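Local atomic coordinates of 3,6-diketocamphane 1,6-monooxygenase (Pseudomonas putida, PDB entry 4UWM), a protein that catalyses the FMNH2- and oxygen-dependent Baeyer-Villiger oxidation of a diketocamphane to a campholide in the bacterial breakdown of (-)-camphor. Residues Ile43-Ser48 and Asn56-Ile61; Leu7-Tyr12 and Glu52-Pro57; Met76-Pro81 and Tyr103-Gly108. One frame throughout, in Å; residues are numbered along the deposited sequence.

Contact 1: Ile43-Ser48 and Asn56-Ile61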
# COMPACT_ATOMS: atom_id res chain seq x y z
N ILE A 43 -7.99 -6.20 8.89
CA ILE A 43 -7.17 -7.02 7.97
C ILE A 43 -5.79 -7.18 8.56
O ILE A 43 -5.11 -6.18 8.83
CB ILE A 43 -7.11 -6.41 6.55
CG1 ILE A 43 -8.54 -6.17 6.06
CG2 ILE A 43 -6.31 -7.32 5.59
CD1 ILE A 43 -8.70 -5.23 4.89
N SER A 44 -5.37 -8.43 8.74
CA SER A 44 -4.10 -8.72 9.41
C SER A 44 -2.88 -8.64 8.47
O SER A 44 -3.03 -8.50 7.26
CB SER A 44 -4.14 -10.07 10.13
OG SER A 44 -5.18 -10.08 11.09
N GLU A 45 -1.70 -8.75 9.07
CA GLU A 45 -0.42 -8.59 8.39
C GLU A 45 0.57 -9.68 8.80
O GLU A 45 0.90 -9.82 10.00
CB GLU A 45 0.15 -7.19 8.71
CG GLU A 45 1.56 -6.89 8.17
CD GLU A 45 2.00 -5.46 8.51
OE1 GLU A 45 1.29 -4.52 8.12
OE2 GLU A 45 3.03 -5.27 9.19
N HIS A 46 1.04 -10.45 7.81
CA HIS A 46 2.05 -11.49 8.04
C HIS A 46 2.92 -11.58 6.80
O HIS A 46 2.39 -11.58 5.69
CB HIS A 46 1.42 -12.87 8.23
CG HIS A 46 0.40 -12.94 9.33
ND1 HIS A 46 -0.87 -12.41 9.21
CD2 HIS A 46 0.45 -13.54 10.55
CE1 HIS A 46 -1.55 -12.66 10.32
NE2 HIS A 46 -0.76 -13.33 11.15
N ALA A 47 4.24 -11.69 6.99
CA ALA A 47 5.20 -11.84 5.88
C ALA A 47 5.70 -13.28 5.71
O ALA A 47 6.27 -13.60 4.67
CB ALA A 47 6.38 -10.89 6.07
N SER A 48 5.49 -14.14 6.71
CA SER A 48 6.09 -15.51 6.65
C SER A 48 5.12 -16.69 6.63
O SER A 48 5.57 -17.84 6.55
CB SER A 48 7.06 -15.70 7.84
OG SER A 48 6.34 -15.63 9.06
N ASN A 56 0.62 -6.88 3.38
CA ASN A 56 0.36 -5.45 3.30
C ASN A 56 -1.15 -5.15 3.31
O ASN A 56 -1.74 -4.90 2.27
CB ASN A 56 1.00 -4.84 2.03
CG ASN A 56 2.51 -4.80 2.07
OD1 ASN A 56 3.18 -5.77 1.67
ND2 ASN A 56 3.08 -3.67 2.51
N PRO A 57 -1.79 -5.19 4.50
CA PRO A 57 -3.23 -4.98 4.58
C PRO A 57 -3.66 -3.64 4.00
O PRO A 57 -4.79 -3.53 3.52
CB PRO A 57 -3.52 -5.05 6.10
CG PRO A 57 -2.17 -4.87 6.77
CD PRO A 57 -1.21 -5.54 5.82
N GLU A 58 -2.78 -2.63 4.03
CA GLU A 58 -3.13 -1.30 3.52
C GLU A 58 -3.44 -1.32 2.01
O GLU A 58 -4.22 -0.47 1.52
CB GLU A 58 -2.03 -0.26 3.88
CG GLU A 58 -0.73 -0.39 3.08
CD GLU A 58 0.25 -1.44 3.58
OE1 GLU A 58 -0.07 -2.25 4.49
OE2 GLU A 58 1.41 -1.44 3.10
N LEU A 59 -2.83 -2.25 1.25
CA LEU A 59 -3.13 -2.37 -0.19
C LEU A 59 -4.59 -2.76 -0.43
O LEU A 59 -5.27 -2.21 -1.32
CB LEU A 59 -2.20 -3.36 -0.91
CG LEU A 59 -0.69 -3.09 -0.95
CD1 LEU A 59 -0.00 -3.98 -1.99
CD2 LEU A 59 -0.37 -1.66 -1.25
N LEU A 60 -5.07 -3.70 0.38
CA LEU A 60 -6.44 -4.17 0.25
C LEU A 60 -7.42 -3.09 0.71
O LEU A 60 -8.43 -2.84 0.07
CB LEU A 60 -6.61 -5.44 1.07
CG LEU A 60 -8.03 -6.03 1.16
CD1 LEU A 60 -8.64 -6.22 -0.23
CD2 LEU A 60 -7.98 -7.32 1.96
N ILE A 61 -7.08 -2.42 1.82
CA ILE A 61 -7.90 -1.30 2.31
C ILE A 61 -8.03 -0.22 1.24
O ILE A 61 -9.13 0.25 0.94
CB ILE A 61 -7.32 -0.70 3.61
CG1 ILE A 61 -7.37 -1.70 4.76
CG2 ILE A 61 -8.06 0.59 3.96
CD1 ILE A 61 -6.63 -1.30 6.05
O HOH W 1 2.06 -3.14 5.96
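Ile43 and Glu45 meet different parts of the Pro57 ring, Ile43 at CB with a branched apolar chain and Glu45 at CG and CD with an extended acidic one. Ile43 points from the end of its strand toward the first turn of the helix, and its two branches divide the work. CG2, set anti to the backbone N, meets Pro57 CB at 3.6 Å, the two side chains sliding past each other in opposite directions. The longer branch passes beyond the proline: Ile43 CD1 reaches Leu60 CD2 at 3.7 Å, where the chains cross at about a right angle, and Ile61 CG1 at 3.8 Å. Backbone adds to the proline contact, since Ile43 O is 3.4 Å from Pro57 CB.

With CG anti to the backbone N (chi1 175°) and the next torsion also extended, the chain of Glu45 passes along the proline until OE1 stands 3.5 Å from Pro57 CD. OE1 is hydrogen-bonded to His78 ND1 and OE2 to Leu79 N. A water 2.7 Å from Glu45 OE1 links it to Glu58 OE1, which probably eases the closeness of two acidic groups. Glu58 is steadied in turn by Asn56 ND2, bonded to its OE2 at 2.8 Å. Ser44, between Ile43 and Glu45, has its CB pointing away from the helix, and its OG is hydrogen-bonded to Met76 O and to O4 of FMN. A loop leaving the C-terminal end of a barrel strand, packed on the following helix and carrying a cofactor-binding residue, is typical of TIM-barrel flavoenzymes of the bacterial luciferase family.

Contact 2: Leu7-Tyr12 and Glu52-Pro57. With FMN (flavin mononucleotide), chain C.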
# COMPACT_ATOMS: atom_id res chain seq x y z
N LEU A 7 -15.92 -7.69 10.78
CA LEU A 7 -15.30 -8.80 10.06
C LEU A 7 -13.81 -8.73 10.34
O LEU A 7 -13.24 -7.63 10.36
CB LEU A 7 -15.60 -8.67 8.57
CG LEU A 7 -15.31 -9.83 7.63
CD1 LEU A 7 -16.22 -11.05 7.90
CD2 LEU A 7 -15.44 -9.37 6.19
N ILE A 8 -13.19 -9.86 10.65
CA ILE A 8 -11.74 -9.93 10.70
C ILE A 8 -11.22 -10.88 9.61
O ILE A 8 -11.64 -12.03 9.50
CB ILE A 8 -11.15 -10.18 12.12
CG1 ILE A 8 -9.60 -10.13 12.07
CG2 ILE A 8 -11.65 -11.48 12.74
CD1 ILE A 8 -8.93 -9.94 13.40
N PHE A 9 -10.32 -10.35 8.78
CA PHE A 9 -9.79 -11.02 7.59
C PHE A 9 -8.31 -11.25 7.84
O PHE A 9 -7.45 -10.40 7.52
CB PHE A 9 -10.03 -10.10 6.40
CG PHE A 9 -9.94 -10.77 5.05
CD1 PHE A 9 -10.92 -11.67 4.63
CD2 PHE A 9 -8.92 -10.43 4.17
CE1 PHE A 9 -10.84 -12.25 3.36
CE2 PHE A 9 -8.83 -10.99 2.92
CZ PHE A 9 -9.78 -11.91 2.50
N HIS A 10 -8.00 -12.41 8.41
CA HIS A 10 -6.62 -12.75 8.74
C HIS A 10 -5.58 -12.75 7.62
O HIS A 10 -4.47 -12.26 7.85
CB HIS A 10 -6.51 -14.00 9.61
CG HIS A 10 -6.66 -13.70 11.05
ND1 HIS A 10 -7.85 -13.82 11.72
CD2 HIS A 10 -5.77 -13.21 11.96
CE1 HIS A 10 -7.69 -13.44 12.98
NE2 HIS A 10 -6.44 -13.07 13.14
N PRO A 11 -5.87 -13.32 6.45
CA PRO A 11 -7.03 -14.16 6.20
C PRO A 11 -6.70 -15.62 6.55
O PRO A 11 -5.63 -15.88 7.13
CB PRO A 11 -7.20 -14.03 4.70
CG PRO A 11 -5.79 -13.93 4.21
CD PRO A 11 -5.08 -13.08 5.24
N TYR A 12 -7.61 -16.54 6.25
CA TYR A 12 -7.26 -17.97 6.27
C TYR A 12 -7.57 -18.55 4.88
O TYR A 12 -8.65 -19.10 4.65
CB TYR A 12 -8.04 -18.73 7.35
CG TYR A 12 -7.65 -18.34 8.77
CD1 TYR A 12 -6.39 -18.67 9.27
CD2 TYR A 12 -8.53 -17.65 9.60
CE1 TYR A 12 -6.01 -18.31 10.56
CE2 TYR A 12 -8.15 -17.29 10.90
CZ TYR A 12 -6.89 -17.63 11.36
OH TYR A 12 -6.48 -17.30 12.64
N GLU A 52 -2.26 -17.25 6.41
CA GLU A 52 -2.43 -15.83 6.69
C GLU A 52 -1.49 -15.10 5.74
O GLU A 52 -0.35 -14.81 6.07
CB GLU A 52 -2.12 -15.53 8.16
CG GLU A 52 -2.84 -16.44 9.16
CD GLU A 52 -2.08 -17.71 9.53
OE1 GLU A 52 -1.15 -18.12 8.82
OE2 GLU A 52 -2.46 -18.35 10.56
N ASN A 53 -1.97 -14.84 4.53
CA ASN A 53 -1.06 -14.54 3.42
C ASN A 53 -1.16 -13.09 2.90
O ASN A 53 -0.99 -12.86 1.71
CB ASN A 53 -1.27 -15.56 2.28
CG ASN A 53 -2.67 -15.52 1.69
OD1 ASN A 53 -3.55 -14.88 2.25
ND2 ASN A 53 -2.88 -16.17 0.54
N ILE A 54 -1.42 -12.14 3.79
CA ILE A 54 -1.44 -10.73 3.38
C ILE A 54 -0.33 -9.98 4.13
O ILE A 54 -0.45 -9.76 5.33
CB ILE A 54 -2.85 -10.08 3.60
CG1 ILE A 54 -3.87 -10.65 2.58
CG2 ILE A 54 -2.79 -8.54 3.47
CD1 ILE A 54 -5.30 -10.16 2.79
N PRO A 55 0.76 -9.59 3.41
CA PRO A 55 1.86 -8.87 4.07
C PRO A 55 1.64 -7.36 4.10
O PRO A 55 2.42 -6.63 4.74
CB PRO A 55 3.08 -9.20 3.18
CG PRO A 55 2.49 -9.38 1.82
CD PRO A 55 1.11 -10.00 2.03
N ASN A 56 0.62 -6.88 3.38
CA ASN A 56 0.36 -5.45 3.30
C ASN A 56 -1.15 -5.15 3.31
O ASN A 56 -1.74 -4.90 2.27
CB ASN A 56 1.00 -4.84 2.03
CG ASN A 56 2.51 -4.80 2.07
OD1 ASN A 56 3.18 -5.77 1.67
ND2 ASN A 56 3.08 -3.67 2.51
N PRO A 57 -1.79 -5.19 4.50
CA PRO A 57 -3.23 -4.98 4.58
C PRO A 57 -3.66 -3.64 4.00
O PRO A 57 -4.79 -3.53 3.52
CB PRO A 57 -3.52 -5.05 6.10
CG PRO A 57 -2.17 -4.87 6.77
CD PRO A 57 -1.21 -5.54 5.82
N1 FMN C . -2.53 -10.37 16.58
C2 FMN C . -2.97 -9.32 15.82
O2 FMN C . -2.38 -8.22 15.89
N3 FMN C . -4.02 -9.42 14.99
C4 FMN C . -4.72 -10.55 14.85
O4 FMN C . -5.69 -10.58 14.07
C4A FMN C . -4.31 -11.75 15.64
N5 FMN C . -4.95 -12.93 15.54
C5A FMN C . -4.57 -14.01 16.27
C6 FMN C . -5.26 -15.22 16.15
C7 FMN C . -4.87 -16.34 16.89
C7M FMN C . -5.64 -17.63 16.75
C8 FMN C . -3.70 -16.24 17.81
C8M FMN C . -3.24 -17.41 18.62
C9 FMN C . -3.01 -15.04 17.93
C9A FMN C . -3.39 -13.91 17.19
N10 FMN C . -2.69 -12.68 17.32
C10 FMN C . -3.13 -11.58 16.54
C1' FMN C . -1.52 -12.57 18.21
C2' FMN C . -1.90 -11.99 19.56
O2' FMN C . -2.69 -10.83 19.34
C3' FMN C . -0.65 -11.61 20.36
O3' FMN C . -0.29 -12.72 21.20
C4' FMN C . -0.89 -10.34 21.18
O4' FMN C . -0.78 -9.19 20.34
C5' FMN C . 0.05 -10.21 22.37
O5' FMN C . -0.67 -10.73 23.48
P FMN C . -0.24 -10.52 25.01
O1P FMN C . 0.30 -9.13 25.14
O2P FMN C . -1.57 -10.71 25.67
O3P FMN C . 0.76 -11.61 25.24
O HOH W 2 -2.08 -11.72 6.71
O HOH W 3 -3.76 -17.09 12.69
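Glu52 OE2 is gripped by a water at 2.8 Å and by the hydroxyl of Tyr284, and it also lies 3.6 Å from CE1 at the edge of the Tyr12 ring. The same water is 2.7 Å from Tyr12 OH, so acid and phenol are joined both through solvent and by direct packing. The carboxylate is turned 60° from the ring plane; a bend at chi2 (90°) brings it round to the tyrosine. At the backbone, Glu52 CA approaches Pro11 O at 3.2 Å in a CA-H...O contact.

Tyr12 folds back so that its hydroxyl sits over the centre of the His10 ring. That imidazole donates from NE2 to N5 of the flavin, a 2.8 Å bond with an angle of 153° at the hydrogen, while Glu347 engages ND1. Bonds from both ring nitrogens thus fix the rotation of the imidazole at the reactive part of the cofactor. A second water bridges His10 O and Ile54 N.

The cis peptide between His10 and Pro11 turns the chain so that Pro11 CB covers one face of Phe9. Ile54 closes this apolar group: its CD1 meets the edge of Phe9 at CE2, 3.6 Å away, and its CG1 packs on Pro11 CD. Asn53 holds Thr22 through ND2, but its buried OD1, pressed against Pro11 CG, finds no polar partner. The contact sits at the C-terminal end of strand 4-9, which is flanked in the sheet by strands 40-43 and 343-347, with helix 276-291 against Tyr12 and Trp94 of the second subunit packed on Ile54.

Contact 3: Met76-Pro81 and Tyr103-Gly108. With FMN (flavin mononucleotide), chain C.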
# COMPACT_ATOMS: atom_id res chain seq x y z
N MET A 76 -4.86 -4.84 11.29
CA MET A 76 -4.91 -5.48 12.60
C MET A 76 -3.94 -6.66 12.68
O MET A 76 -4.35 -7.84 12.59
CB MET A 76 -6.35 -5.94 12.91
CG MET A 76 -6.57 -6.39 14.35
SD MET A 76 -6.22 -5.07 15.53
CE MET A 76 -7.48 -3.87 15.04
N ALA A 77 -2.65 -6.37 12.86
CA ALA A 77 -2.10 -5.03 13.13
C ALA A 77 -0.92 -4.72 12.21
O ALA A 77 -0.20 -5.63 11.77
CB ALA A 77 -1.61 -4.99 14.57
N HIS A 78 -0.66 -3.44 11.97
CA HIS A 78 0.67 -3.09 11.44
C HIS A 78 1.73 -3.46 12.46
O HIS A 78 1.61 -3.13 13.65
CB HIS A 78 0.76 -1.59 11.13
CG HIS A 78 0.10 -1.18 9.85
ND1 HIS A 78 0.28 -1.87 8.67
CD2 HIS A 78 -0.67 -0.11 9.55
CE1 HIS A 78 -0.39 -1.25 7.70
NE2 HIS A 78 -0.99 -0.19 8.21
N LEU A 79 2.76 -4.16 12.01
CA LEU A 79 3.83 -4.58 12.90
C LEU A 79 4.91 -3.48 12.88
O LEU A 79 5.74 -3.40 11.98
CB LEU A 79 4.39 -5.95 12.48
CG LEU A 79 3.28 -7.04 12.41
CD1 LEU A 79 3.86 -8.39 12.06
CD2 LEU A 79 2.53 -7.12 13.74
N LEU A 80 4.85 -2.62 13.89
CA LEU A 80 5.74 -1.43 13.96
C LEU A 80 7.23 -1.69 13.87
O LEU A 80 7.94 -0.88 13.28
CB LEU A 80 5.41 -0.57 15.17
CG LEU A 80 3.95 -0.14 15.36
CD1 LEU A 80 3.85 0.95 16.42
CD2 LEU A 80 3.29 0.32 14.07
N PRO A 81 7.73 -2.83 14.42
CA PRO A 81 9.17 -3.09 14.28
C PRO A 81 9.67 -3.33 12.85
O PRO A 81 10.88 -3.32 12.61
CB PRO A 81 9.38 -4.33 15.14
CG PRO A 81 8.24 -4.34 16.11
CD PRO A 81 7.08 -3.83 15.29
N TYR A 103 -11.55 4.71 9.34
CA TYR A 103 -10.26 4.06 9.49
C TYR A 103 -9.91 4.03 10.95
O TYR A 103 -10.23 4.97 11.66
CB TYR A 103 -9.19 4.86 8.68
CG TYR A 103 -7.80 4.33 8.84
CD1 TYR A 103 -6.99 4.75 9.88
CD2 TYR A 103 -7.30 3.37 7.95
CE1 TYR A 103 -5.73 4.24 10.06
CE2 TYR A 103 -6.02 2.84 8.11
CZ TYR A 103 -5.24 3.29 9.17
OH TYR A 103 -3.98 2.78 9.36
N PHE A 104 -9.30 2.94 11.42
CA PHE A 104 -8.57 2.99 12.68
C PHE A 104 -7.35 2.11 12.58
O PHE A 104 -7.22 1.33 11.63
CB PHE A 104 -9.45 2.72 13.93
CG PHE A 104 -10.10 1.36 13.97
CD1 PHE A 104 -11.24 1.10 13.21
CD2 PHE A 104 -9.59 0.35 14.80
CE1 PHE A 104 -11.85 -0.15 13.26
CE2 PHE A 104 -10.19 -0.91 14.84
CZ PHE A 104 -11.33 -1.14 14.07
N LEU A 105 -6.45 2.23 13.54
CA LEU A 105 -5.11 1.65 13.44
C LEU A 105 -4.81 0.61 14.50
O LEU A 105 -4.68 0.93 15.70
CB LEU A 105 -4.06 2.78 13.47
CG LEU A 105 -2.59 2.40 13.63
CD1 LEU A 105 -2.07 1.68 12.38
CD2 LEU A 105 -1.76 3.67 13.92
N GLY A 106 -4.62 -0.64 14.07
CA GLY A 106 -4.09 -1.66 14.96
C GLY A 106 -2.58 -1.64 14.91
O GLY A 106 -2.00 -1.60 13.82
N ILE A 107 -1.94 -1.66 16.08
CA ILE A 107 -0.46 -1.79 16.15
C ILE A 107 -0.05 -3.03 16.92
O ILE A 107 -0.78 -3.49 17.77
CB ILE A 107 0.20 -0.55 16.79
CG1 ILE A 107 -0.19 -0.43 18.28
CG2 ILE A 107 -0.17 0.70 16.00
CD1 ILE A 107 0.63 0.59 19.06
N GLY A 108 1.11 -3.60 16.59
CA GLY A 108 1.61 -4.74 17.35
C GLY A 108 3.06 -5.00 17.09
O GLY A 108 3.67 -4.33 16.25
N1 FMN C . -2.53 -10.37 16.58
C2 FMN C . -2.97 -9.32 15.82
O2 FMN C . -2.38 -8.22 15.89
N3 FMN C . -4.02 -9.42 14.99
C4 FMN C . -4.72 -10.55 14.85
O4 FMN C . -5.69 -10.58 14.07
C4A FMN C . -4.31 -11.75 15.64
N5 FMN C . -4.95 -12.93 15.54
C5A FMN C . -4.57 -14.01 16.27
C6 FMN C . -5.26 -15.22 16.15
C7 FMN C . -4.87 -16.34 16.89
C7M FMN C . -5.64 -17.63 16.75
C8 FMN C . -3.70 -16.24 17.81
C8M FMN C . -3.24 -17.41 18.62
C9 FMN C . -3.01 -15.04 17.93
C9A FMN C . -3.39 -13.91 17.19
N10 FMN C . -2.69 -12.68 17.32
C10 FMN C . -3.13 -11.58 16.54
C1' FMN C . -1.52 -12.57 18.21
C2' FMN C . -1.90 -11.99 19.56
O2' FMN C . -2.69 -10.83 19.34
C3' FMN C . -0.65 -11.61 20.36
O3' FMN C . -0.29 -12.72 21.20
C4' FMN C . -0.89 -10.34 21.18
O4' FMN C . -0.78 -9.19 20.34
C5' FMN C . 0.05 -10.21 22.37
O5' FMN C . -0.67 -10.73 23.48
P FMN C . -0.24 -10.52 25.01
O1P FMN C . 0.30 -9.13 25.14
O2P FMN C . -1.57 -10.71 25.67
O3P FMN C . 0.76 -11.61 25.24
O HOH W 4 -2.80 1.62 7.20
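Strands 72-79 and 105-108 are the two parallel strands of a beta-alpha-beta unit whose crossover is helix 85-98, and they meet here at the flavin. Three backbone hydrogen bonds join them: His78 N to Gly106 O at 2.9 Å, Gly108 N to His78 O at 3.0 Å, and Leu80 N to Gly108 O at 3.1 Å. Ala77 CB presses on the carbonyl carbon of Ile107, 3.4 Å away.

His78 and Ile107 share one face of the sheet; Leu80, in the turn that follows, crosses Ile107 obliquely, its CD1 4.0 Å from Ile107 CB. The imidazole of His78 meets Leu105 CD1 with the edge of its ring at CD2, 3.6 Å apart. A water in the imidazole plane links His78 NE2 to Tyr103 OH, its ND1 being held by Glu45, and the ring is therefore tethered at both nitrogens.

The Met76-Ala77 peptide is cis, and Met76 O accepts a hydrogen bond from N3 of FMN at 2.9 Å. A non-prolyl cis peptide beside the flavin recurs in TIM-barrel flavoenzymes of the bacterial luciferase family.

Overall arrangement
From the N terminus, strand 4-9 delivers 7-12, and contact 2 closes a long loop through helix 19-35 and strand 40-43 to reach 52-57. Contact 1 starts inside that loop, at 43-48, and closes a much shorter one onto 56-61, so the two overlap and share Asn56 and Pro57. Contact 3 follows in series, spanning helix 85-98 between neighbouring barrel strands. Backbone bonds carry the chain of contacts across the sheet: Ser44 is tied to Phe9, and Ile43 to Met76. Together they join four consecutive strands at the barrel's flavin-binding end, while contacts 1 and 2 also border the second subunit.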